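Local coordinates for protein lectin (Trichosanthes anguina, PDB 4HR6) that probably binds carbohydrate as a seed lectin, being a nontoxic three-chain homologue of type II ribosome-inactivating proteins, at residues Y4-T9 against L18-E23. Numbering follows the deposited sequence.
Sequences YLLTLT and LAIDVE
Tyr4 and Ile20 face each other as a hydrogen-bonded antiparallel pair, and Leu6 with Leu18 repeats the pattern two residues along, illustrating how backbone bonds alone define the register of a hairpin. The two strand axes approach to 4.7 Å and run 148° apart in direction. Tyr4 N donates to Ile20 O at 2.8 Å, and Ile20 N returns a bond to Tyr4 O. Leu18 N reaches Leu6 O at 2.8 Å; the reverse bond, from Leu6 N to Leu18 O, is weak because its N-H points well off line (122°). Between these pairs lies the non-hydrogen-bonded pair Leu5–Ala19, where the CA-H of Ala19 leans on Tyr4 O (CA to O 3.4 Å).

On this pair's face, Leu5 lays methyl CD2 against Ala19 CB at 3.7 Å. The other face carries Tyr4, Leu6, Leu18 and Ile20. There Leu6 CD1 and Ile20 CD1 meet diagonally and loosely, at 4.5 Å, and Ile20 continues onto Leu115 of helix 103-119. Val22, just past the strand, sets CG1 4.0 Å from Tyr4 CB. With CG anti to its backbone N (chi1 -178°), the tyrosine ring is carried away from strand 18-21, and its hydroxyl hydrogen-bonds Glu23 of another chain of the lectin. Beyond the strand, Asp21 forms an Asx turn and a salt bridge to Arg2.

This is the N-terminal beta hairpin of the ribosome-inactivating-protein fold, opening a mixed sheet whose Leu8 and Ile20 side lies on helix 103-119; Thr7, Leu8 and Thr9 pair in parallel with a strand of the other chain, so the sheet runs on across the interface.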
ATOM      1  N   TYR B   4     -21.865  -9.117   9.317  1.00 35.50           N
ATOM      2  CA  TYR B   4     -22.238  -8.122   8.324  1.00 36.83           C
ATOM      3  C   TYR B   4     -22.876  -8.846   7.136  1.00 35.50           C
ATOM      4  O   TYR B   4     -22.353  -9.866   6.672  1.00 31.35           O
ATOM      5  CB  TYR B   4     -20.983  -7.386   7.901  1.00 38.30           C
ATOM      6  CG  TYR B   4     -21.159  -6.284   6.900  1.00 43.61           C
ATOM      7  CD1 TYR B   4     -21.912  -5.151   7.189  1.00 47.36           C
ATOM      8  CD2 TYR B   4     -20.519  -6.348   5.667  1.00 45.54           C
ATOM      9  CE1 TYR B   4     -22.032  -4.119   6.259  1.00 47.64           C
ATOM     10  CE2 TYR B   4     -20.633  -5.332   4.746  1.00 44.35           C
ATOM     11  CZ  TYR B   4     -21.382  -4.222   5.039  1.00 47.41           C
ATOM     12  OH  TYR B   4     -21.466  -3.232   4.081  1.00 49.29           O
ATOM     13  N   LEU B   5     -24.002  -8.320   6.668  1.00 34.79           N
ATOM     14  CA  LEU B   5     -24.758  -8.929   5.583  1.00 38.40           C
ATOM     15  C   LEU B   5     -24.621  -8.125   4.334  1.00 39.95           C
ATOM     16  O   LEU B   5     -24.602  -6.905   4.337  1.00 40.43           O
ATOM     17  CB  LEU B   5     -26.249  -9.020   5.899  1.00 40.23           C
ATOM     18  CG  LEU B   5     -26.663  -9.862   7.101  1.00 43.15           C
ATOM     19  CD1 LEU B   5     -28.179  -9.832   7.237  1.00 45.85           C
ATOM     20  CD2 LEU B   5     -26.171 -11.292   6.971  1.00 43.23           C
ATOM     21  N   LEU B   6     -24.633  -8.846   3.236  1.00 42.73           N
ATOM     22  CA  LEU B   6     -24.206  -8.318   1.996  1.00 42.11           C
ATOM     23  C   LEU B   6     -24.978  -9.047   0.917  1.00 38.11           C
ATOM     24  O   LEU B   6     -24.963 -10.275   0.870  1.00 39.44           O
ATOM     25  CB  LEU B   6     -22.733  -8.626   1.944  1.00 46.55           C
ATOM     26  CG  LEU B   6     -21.900  -7.886   0.970  1.00 49.03           C
ATOM     27  CD1 LEU B   6     -20.544  -7.670   1.631  1.00 51.76           C
ATOM     28  CD2 LEU B   6     -21.842  -8.712  -0.293  1.00 50.16           C
ATOM     29  N   THR B   7     -25.651  -8.306   0.054  1.00 35.39           N
ATOM     30  CA  THR B   7     -26.468  -8.916  -0.990  1.00 35.25           C
ATOM     31  C   THR B   7     -25.846  -8.778  -2.379  1.00 34.03           C
ATOM     32  O   THR B   7     -25.355  -7.729  -2.760  1.00 32.36           O
ATOM     33  CB  THR B   7     -27.879  -8.310  -0.972  1.00 36.76           C
ATOM     34  OG1 THR B   7     -28.443  -8.508   0.331  1.00 38.74           O
ATOM     35  CG2 THR B   7     -28.790  -8.977  -1.995  1.00 38.40           C
ATOM     36  N   LEU B   8     -25.864  -9.860  -3.137  1.00 33.95           N
ATOM     37  CA  LEU B   8     -25.409  -9.831  -4.522  1.00 33.55           C
ATOM     38  C   LEU B   8     -26.558 -10.312  -5.376  1.00 32.80           C
ATOM     39  O   LEU B   8     -27.231 -11.265  -5.009  1.00 32.45           O
ATOM     40  CB  LEU B   8     -24.219 -10.757  -4.720  1.00 34.40           C
ATOM     41  CG  LEU B   8     -23.023 -10.531  -3.810  1.00 37.37           C
ATOM     42  CD1 LEU B   8     -22.137 -11.761  -3.854  1.00 40.39           C
ATOM     43  CD2 LEU B   8     -22.254  -9.298  -4.238  1.00 39.61           C
ATOM     44  N   THR B   9     -26.778  -9.657  -6.510  1.00 34.17           N
ATOM     45  CA  THR B   9     -27.886  -9.986  -7.415  1.00 34.11           C
ATOM     46  C   THR B   9     -27.369 -10.207  -8.845  1.00 33.16           C
ATOM     47  O   THR B   9     -26.704  -9.354  -9.415  1.00 34.59           O
ATOM     48  CB  THR B   9     -28.922  -8.863  -7.399  1.00 35.47           C
ATOM     49  OG1 THR B   9     -29.399  -8.697  -6.062  1.00 38.10           O
ATOM     50  CG2 THR B   9     -30.113  -9.175  -8.322  1.00 37.62           C
ATOM     51  N   LEU B  18     -25.038 -12.898   1.814  1.00 33.21           N
ATOM     52  CA  LEU B  18     -23.811 -13.467   2.296  1.00 34.05           C
ATOM     53  C   LEU B  18     -23.457 -12.835   3.641  1.00 33.36           C
ATOM     54  O   LEU B  18     -23.503 -11.609   3.790  1.00 35.21           O
ATOM     55  CB  LEU B  18     -22.755 -13.190   1.251  1.00 38.96           C
ATOM     56  CG  LEU B  18     -21.342 -13.667   1.490  1.00 43.76           C
ATOM     57  CD1 LEU B  18     -21.248 -15.165   1.305  1.00 44.30           C
ATOM     58  CD2 LEU B  18     -20.450 -12.927   0.506  1.00 46.44           C
ATOM     59  N   ALA B  19     -23.120 -13.671   4.620  1.00 31.22           N
ATOM     60  CA  ALA B  19     -22.838 -13.201   5.976  1.00 32.85           C
ATOM     61  C   ALA B  19     -21.350 -13.294   6.269  1.00 31.71           C
ATOM     62  O   ALA B  19     -20.709 -14.302   5.983  1.00 32.44           O
ATOM     63  CB  ALA B  19     -23.635 -14.003   7.006  1.00 31.88           C
ATOM     64  N   ILE B  20     -20.814 -12.223   6.830  1.00 33.64           N
ATOM     65  CA  ILE B  20     -19.382 -12.065   7.020  1.00 35.80           C
ATOM     66  C   ILE B  20     -19.107 -11.784   8.483  1.00 32.60           C
ATOM     67  O   ILE B  20     -19.721 -10.900   9.063  1.00 31.80           O
ATOM     68  CB  ILE B  20     -18.838 -10.885   6.179  1.00 39.08           C
ATOM     69  CG1 ILE B  20     -18.552 -11.331   4.749  1.00 43.07           C
ATOM     70  CG2 ILE B  20     -17.545 -10.340   6.757  1.00 38.99           C
ATOM     71  CD1 ILE B  20     -19.775 -11.480   3.896  1.00 45.92           C
ATOM     72  N   ASP B  21     -18.179 -12.542   9.055  1.00 31.35           N
ATOM     73  CA  ASP B  21     -17.707 -12.354  10.423  1.00 31.79           C
ATOM     74  C   ASP B  21     -16.769 -11.153  10.422  1.00 31.44           C
ATOM     75  O   ASP B  21     -15.735 -11.214   9.795  1.00 31.58           O
ATOM     76  CB  ASP B  21     -16.951 -13.614  10.848  1.00 34.65           C
ATOM     77  CG  ASP B  21     -16.585 -13.636  12.344  1.00 38.12           C
ATOM     78  OD1 ASP B  21     -16.564 -12.576  12.997  1.00 38.96           O
ATOM     79  OD2 ASP B  21     -16.304 -14.739  12.860  1.00 39.88           O
ATOM     80  N   VAL B  22     -17.116 -10.062  11.098  1.00 32.29           N
ATOM     81  CA  VAL B  22     -16.258  -8.856  11.074  1.00 35.72           C
ATOM     82  C   VAL B  22     -14.957  -9.040  11.856  1.00 37.01           C
ATOM     83  O   VAL B  22     -14.003  -8.307  11.657  1.00 38.00           O
ATOM     84  CB  VAL B  22     -16.987  -7.590  11.588  1.00 38.63           C
ATOM     85  CG1 VAL B  22     -18.323  -7.421  10.868  1.00 43.23           C
ATOM     86  CG2 VAL B  22     -17.219  -7.646  13.092  1.00 39.12           C
ATOM     87  N   GLU B  23     -14.910 -10.046  12.718  1.00 38.98           N
ATOM     88  CA  GLU B  23     -13.733 -10.290  13.519  1.00 41.72           C
ATOM     89  C   GLU B  23     -12.567 -10.914  12.726  1.00 42.63           C
ATOM     90  O   GLU B  23     -11.416 -10.576  12.984  1.00 45.26           O
ATOM     91  CB  GLU B  23     -14.105 -11.152  14.722  1.00 44.65           C
ATOM     92  CG  GLU B  23     -13.273 -10.833  15.940  1.00 49.97           C
ATOM     93  CD  GLU B  23     -13.753 -11.565  17.166  1.00 50.94           C
ATOM     94  OE1 GLU B  23     -13.034 -12.494  17.603  1.00 60.19           O
ATOM     95  OE2 GLU B  23     -14.842 -11.212  17.672  1.00 45.35           O
TER